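Local coordinates for protein NanS-p (PDB 6YP6) that is a conserved carbohydrate esterase of a Shiga toxin-encoding bacteriophage and probably binds carbohydrate, at residues E30-A35 and P206-S211; S97-G102 and N112-F117. All blocks are in the same frame, centred on the assembly; numbering follows the deposited sequence.

Contact 1 of 2, residues E30-A35 and P206-S211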
loop_
_atom_site.group_PDB
_atom_site.type_symbol
_atom_site.label_atom_id
_atom_site.label_comp_id
_atom_site.label_asym_id
_atom_site.label_seq_id
_atom_site.Cartn_x
_atom_site.Cartn_y
_atom_site.Cartn_z
ATOM N N GLU A 30 12.049 10.976 7.404
ATOM C CA GLU A 30 12.181 12.085 8.339
ATOM C C GLU A 30 10.827 12.358 8.975
ATOM O O GLU A 30 9.866 12.662 8.267
ATOM C CB GLU A 30 12.659 13.346 7.616
ATOM C CG GLU A 30 12.909 14.504 8.565
ATOM C CD GLU A 30 13.071 15.844 7.875
ATOM O OE1 GLU A 30 13.019 15.908 6.633
ATOM O OE2 GLU A 30 13.255 16.857 8.586
ATOM N N VAL A 31 10.751 12.275 10.302
ATOM C CA VAL A 31 9.517 12.639 10.989
ATOM C C VAL A 31 9.392 14.154 10.963
ATOM O O VAL A 31 10.315 14.876 11.360
ATOM C CB VAL A 31 9.502 12.079 12.418
ATOM C CG1 VAL A 31 8.220 12.488 13.126
ATOM C CG2 VAL A 31 9.637 10.564 12.395
ATOM N N VAL A 32 8.252 14.642 10.480
ATOM C CA VAL A 32 8.042 16.060 10.237
ATOM C C VAL A 32 6.739 16.495 10.883
ATOM O O VAL A 32 5.892 15.679 11.241
ATOM C CB VAL A 32 8.008 16.408 8.735
ATOM C CG1 VAL A 32 9.359 16.144 8.109
ATOM C CG2 VAL A 32 6.902 15.638 8.015
ATOM N N SER A 33 6.588 17.810 11.001
ATOM C CA SER A 33 5.335 18.413 11.425
ATOM C C SER A 33 4.451 18.679 10.213
ATOM O O SER A 33 4.919 19.185 9.189
ATOM C CB SER A 33 5.603 19.728 12.153
ATOM O OG SER A 33 6.326 19.497 13.338
ATOM N N ASP A 34 3.177 18.317 10.335
ATOM C CA ASP A 34 2.170 18.652 9.334
ATOM C C ASP A 34 0.879 18.868 10.103
ATOM O O ASP A 34 0.428 17.962 10.809
ATOM C CB ASP A 34 2.006 17.538 8.290
ATOM C CG ASP A 34 1.100 17.953 7.133
ATOM O OD1 ASP A 34 -0.112 18.165 7.360
ATOM O OD2 ASP A 34 1.603 18.077 5.990
ATOM N N ALA A 35 0.297 20.062 9.984
ATOM C CA ALA A 35 -0.844 20.405 10.825
ATOM C C ALA A 35 -2.025 19.466 10.622
ATOM O O ALA A 35 -2.863 19.334 11.524
ATOM C CB ALA A 35 -1.256 21.854 10.573
ATOM N N PRO A 206 8.029 12.774 -3.532
ATOM C CA PRO A 206 8.123 12.700 -2.069
ATOM C C PRO A 206 6.731 12.445 -1.503
ATOM O O PRO A 206 5.734 12.964 -2.013
ATOM C CB PRO A 206 8.664 14.076 -1.677
ATOM C CG PRO A 206 9.365 14.557 -2.914
ATOM C CD PRO A 206 8.516 14.065 -4.045
ATOM N N VAL A 207 6.653 11.634 -0.449
ATOM C CA VAL A 207 5.368 11.289 0.153
ATOM C C VAL A 207 5.456 11.411 1.666
ATOM O O VAL A 207 6.467 11.046 2.278
ATOM C CB VAL A 207 4.884 9.889 -0.302
ATOM C CG1 VAL A 207 5.765 8.767 0.223
ATOM C CG2 VAL A 207 3.415 9.643 0.084
ATOM N N LEU A 208 4.380 11.918 2.260
ATOM C CA LEU A 208 4.210 11.966 3.702
ATOM C C LEU A 208 3.228 10.871 4.093
ATOM O O LEU A 208 2.138 10.768 3.520
ATOM C CB LEU A 208 3.673 13.321 4.157
ATOM C CG LEU A 208 4.717 14.404 4.416
ATOM C CD1 LEU A 208 5.500 14.726 3.184
ATOM C CD2 LEU A 208 4.029 15.640 4.967
ATOM N N ILE A 209 3.609 10.061 5.066
ATOM C CA ILE A 209 2.765 8.989 5.577
ATOM C C ILE A 209 2.313 9.351 6.983
ATOM O O ILE A 209 3.139 9.640 7.855
ATOM C CB ILE A 209 3.514 7.643 5.581
ATOM C CG1 ILE A 209 4.024 7.280 4.199
ATOM C CG2 ILE A 209 2.634 6.554 6.197
ATOM C CD1 ILE A 209 2.973 7.021 3.228
ATOM N N ASP A 210 1.006 9.324 7.204
ATOM C CA ASP A 210 0.416 9.488 8.529
ATOM C C ASP A 210 0.351 8.143 9.248
ATOM O O ASP A 210 0.757 8.029 10.408
ATOM C CB ASP A 210 -0.994 10.069 8.352
ATOM C CG ASP A 210 -1.560 10.661 9.617
ATOM O OD1 ASP A 210 -0.798 11.294 10.375
ATOM O OD2 ASP A 210 -2.795 10.580 9.815
ATOM N N SER A 211 -0.161 7.129 8.554
ATOM C CA SER A 211 -0.310 5.804 9.120
ATOM C C SER A 211 -0.400 4.777 8.001
ATOM O O SER A 211 -0.786 5.085 6.867
ATOM C CB SER A 211 -1.571 5.730 9.982
ATOM O OG SER A 211 -2.725 5.970 9.197
#
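Val32 and Leu208 have the nearest CA atoms of the two segments, 8.6 Å apart; this is too far for direct strand pairing, because strand 41-46 runs between strands 28-33 and 207-216 and hydrogen-bonds to both. Side chains therefore make the whole contact. Leu208 reaches across with one methyl, CD2, which serves two neighbours. Val32 CG2 lies 4.2 Å from Leu208 CD2, the two side chains meeting at about a right angle, so the touch is between methyl ends rather than along their lengths. Asp34 comes closer, its OD2 lying 3.6 Å from Leu208 CD2. Its carboxylate points this way because CG stands anti to the backbone N (chi1 -172°). The acid suits so apolar a neighbour because its oxygens bond to other groups: OD2 makes a salt bridge to Lys78, while OD1 accepts hydrogen bonds from Trp152 NE1 and the backbone N of Glu36, which should favour the charged form. Trp152 also packs on Leu208, while Val207 and Ile209 touch Val89 and Met90 of the other sheet. Such alternation, with Leu208 on one face of the sheet and its neighbours on the face turned to the second sheet, is what a strand of a beta-sandwich shows, consistent with the two antiparallel sheets here.

Contact 2 of 2, residues S97-G102 and N112-F117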
loop_
_atom_site.group_PDB
_atom_site.type_symbol
_atom_site.label_atom_id
_atom_site.label_comp_id
_atom_site.label_asym_id
_atom_site.label_seq_id
_atom_site.Cartn_x
_atom_site.Cartn_y
_atom_site.Cartn_z
ATOM N N SER A 97 2.920 -16.945 1.607
ATOM C CA SER A 97 3.554 -18.236 1.364
ATOM C C SER A 97 2.546 -19.362 1.179
ATOM O O SER A 97 2.926 -20.433 0.705
ATOM C CB SER A 97 4.489 -18.588 2.520
ATOM O OG SER A 97 3.769 -18.615 3.731
ATOM N N SER A 98 1.287 -19.137 1.546
ATOM C CA SER A 98 0.214 -20.080 1.290
ATOM C C SER A 98 -1.093 -19.310 1.343
ATOM O O SER A 98 -1.163 -18.202 1.881
ATOM C CB SER A 98 0.203 -21.220 2.319
ATOM O OG SER A 98 -0.216 -20.754 3.592
ATOM N N LEU A 99 -2.115 -19.902 0.760
ATOM C CA LEU A 99 -3.495 -19.498 0.948
ATOM C C LEU A 99 -4.212 -20.585 1.740
ATOM O O LEU A 99 -3.751 -21.731 1.794
ATOM C CB LEU A 99 -4.189 -19.297 -0.402
ATOM C CG LEU A 99 -3.671 -18.098 -1.200
ATOM C CD1 LEU A 99 -4.216 -18.122 -2.612
ATOM C CD2 LEU A 99 -4.042 -16.793 -0.514
ATOM N N PRO A 100 -5.331 -20.261 2.382
ATOM C CA PRO A 100 -6.047 -21.272 3.170
ATOM C C PRO A 100 -6.491 -22.444 2.303
ATOM O O PRO A 100 -6.637 -22.335 1.086
ATOM C CB PRO A 100 -7.251 -20.502 3.722
ATOM C CG PRO A 100 -6.825 -19.052 3.706
ATOM C CD PRO A 100 -5.933 -18.921 2.506
ATOM N N GLN A 101 -6.713 -23.584 2.951
ATOM C CA GLN A 101 -7.177 -24.760 2.223
ATOM C C GLN A 101 -8.428 -24.417 1.421
ATOM O O GLN A 101 -9.368 -23.812 1.937
ATOM C CB GLN A 101 -7.481 -25.912 3.186
ATOM C CG GLN A 101 -8.275 -27.081 2.565
ATOM C CD GLN A 101 -7.611 -27.671 1.331
ATOM O OE1 GLN A 101 -6.394 -27.575 1.162
ATOM N NE2 GLN A 101 -8.411 -28.286 0.460
ATOM N N GLY A 102 -8.438 -24.811 0.154
ATOM C CA GLY A 102 -9.593 -24.575 -0.683
ATOM C C GLY A 102 -9.710 -23.176 -1.235
ATOM O O GLY A 102 -10.727 -22.856 -1.862
ATOM N N ASN A 112 0.889 -15.499 -5.465
ATOM C CA ASN A 112 -0.226 -15.162 -4.593
ATOM C C ASN A 112 0.138 -13.969 -3.724
ATOM O O ASN A 112 1.044 -14.060 -2.882
ATOM C CB ASN A 112 -0.549 -16.348 -3.686
ATOM C CG ASN A 112 -0.946 -17.588 -4.454
ATOM O OD1 ASN A 112 -1.625 -17.520 -5.478
ATOM N ND2 ASN A 112 -0.542 -18.741 -3.934
ATOM N N LEU A 113 -0.570 -12.859 -3.926
ATOM C CA LEU A 113 -0.395 -11.655 -3.124
ATOM C C LEU A 113 -1.756 -11.159 -2.661
ATOM O O LEU A 113 -2.708 -11.124 -3.441
ATOM C CB LEU A 113 0.293 -10.511 -3.899
ATOM C CG LEU A 113 1.724 -10.775 -4.352
ATOM C CD1 LEU A 113 1.691 -11.316 -5.774
ATOM C CD2 LEU A 113 2.585 -9.559 -4.310
ATOM N N LEU A 114 -1.828 -10.759 -1.392
ATOM C CA LEU A 114 -3.037 -10.116 -0.879
ATOM C C LEU A 114 -3.044 -8.623 -1.161
ATOM O O LEU A 114 -4.090 -7.978 -1.004
ATOM C CB LEU A 114 -3.179 -10.362 0.621
ATOM C CG LEU A 114 -3.293 -11.833 1.028
ATOM C CD1 LEU A 114 -3.459 -11.914 2.534
ATOM C CD2 LEU A 114 -4.418 -12.546 0.298
ATOM N N ALA A 115 -1.900 -8.069 -1.560
ATOM C CA ALA A 115 -1.812 -6.690 -2.005
ATOM C C ALA A 115 -0.777 -6.607 -3.107
ATOM O O ALA A 115 0.298 -7.196 -2.997
ATOM C CB ALA A 115 -1.396 -5.764 -0.871
ATOM N N ALA A 116 -1.104 -5.860 -4.157
ATOM C CA ALA A 116 -0.151 -5.535 -5.220
ATOM C C ALA A 116 -0.641 -4.243 -5.862
ATOM O O ALA A 116 -1.043 -4.207 -7.028
ATOM C CB ALA A 116 -0.009 -6.664 -6.231
ATOM N N PHE A 117 -0.692 -3.198 -5.053
ATOM C CA PHE A 117 -1.414 -1.987 -5.391
ATOM C C PHE A 117 -0.452 -0.815 -5.438
ATOM O O PHE A 117 0.349 -0.643 -4.519
ATOM C CB PHE A 117 -2.493 -1.706 -4.335
ATOM C CG PHE A 117 -3.371 -2.892 -4.028
ATOM C CD1 PHE A 117 -3.934 -3.633 -5.043
ATOM C CD2 PHE A 117 -3.601 -3.283 -2.723
ATOM C CE1 PHE A 117 -4.739 -4.747 -4.757
ATOM C CE2 PHE A 117 -4.403 -4.370 -2.432
ATOM C CZ PHE A 117 -4.966 -5.102 -3.444
#
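A long hairpin connection joins the neighbouring antiparallel strands 88-95 and 113-121, and within it Leu99 folds back onto Asn112 and Leu114 at the root of the returning strand. The isobutyl group of Leu99 divides the work between its two methyls. CD1 sits over the flat face of the Asn112 amide, 3.8 Å from Asn112 CG and almost straight above it, so that OD1 and ND2 of Asn112 are nearly as close. Approached over its face, the amide offers a flat surface to a methyl and keeps its N-H groups and oxygen directed around its rim. The side chain of Asn112 swings beside its own backbone N (chi1 -61°), which turns that face to the loop. The backbone of Asn112 hydrogen-bonds to Val96, while further on Leu114 and Ala115 bond to Trp94 in strand 88-95, an antiparallel pair within the seven-stranded sheet. The chain turns a corner at Leu114. The CA-CB bond of Leu114 does not point at the loop, but the end of the side chain bends round to it, with CD2 4.3 Å from Leu99 CD2. Leucine suits both positions, since its branched end can reach a common apolar patch: Leu67 of helix 64-69 touches Leu99, Pro100 and Leu114.

Following the chain from the N terminus, residues 30-35 lie on strand 28-33 of the eight-stranded sheet. This strand pairs at once with strand 41-46, and the chain comes back beside 30-35 much later, at residues 206-211, where contact 1 closes a loop with 170 residues between its segments. Contact 2 falls wholly within that span and closes a far shorter one, with nine residues between 97-102 and 112-117. The long loop thus contains the short one and the two do not cross. Contact 1 ties an early strand to the last strand of the same sheet, whereas contact 2 fastens a loop to the seven-stranded sheet. Their centres lie 30 Å apart, on opposite sides of the chain's centre.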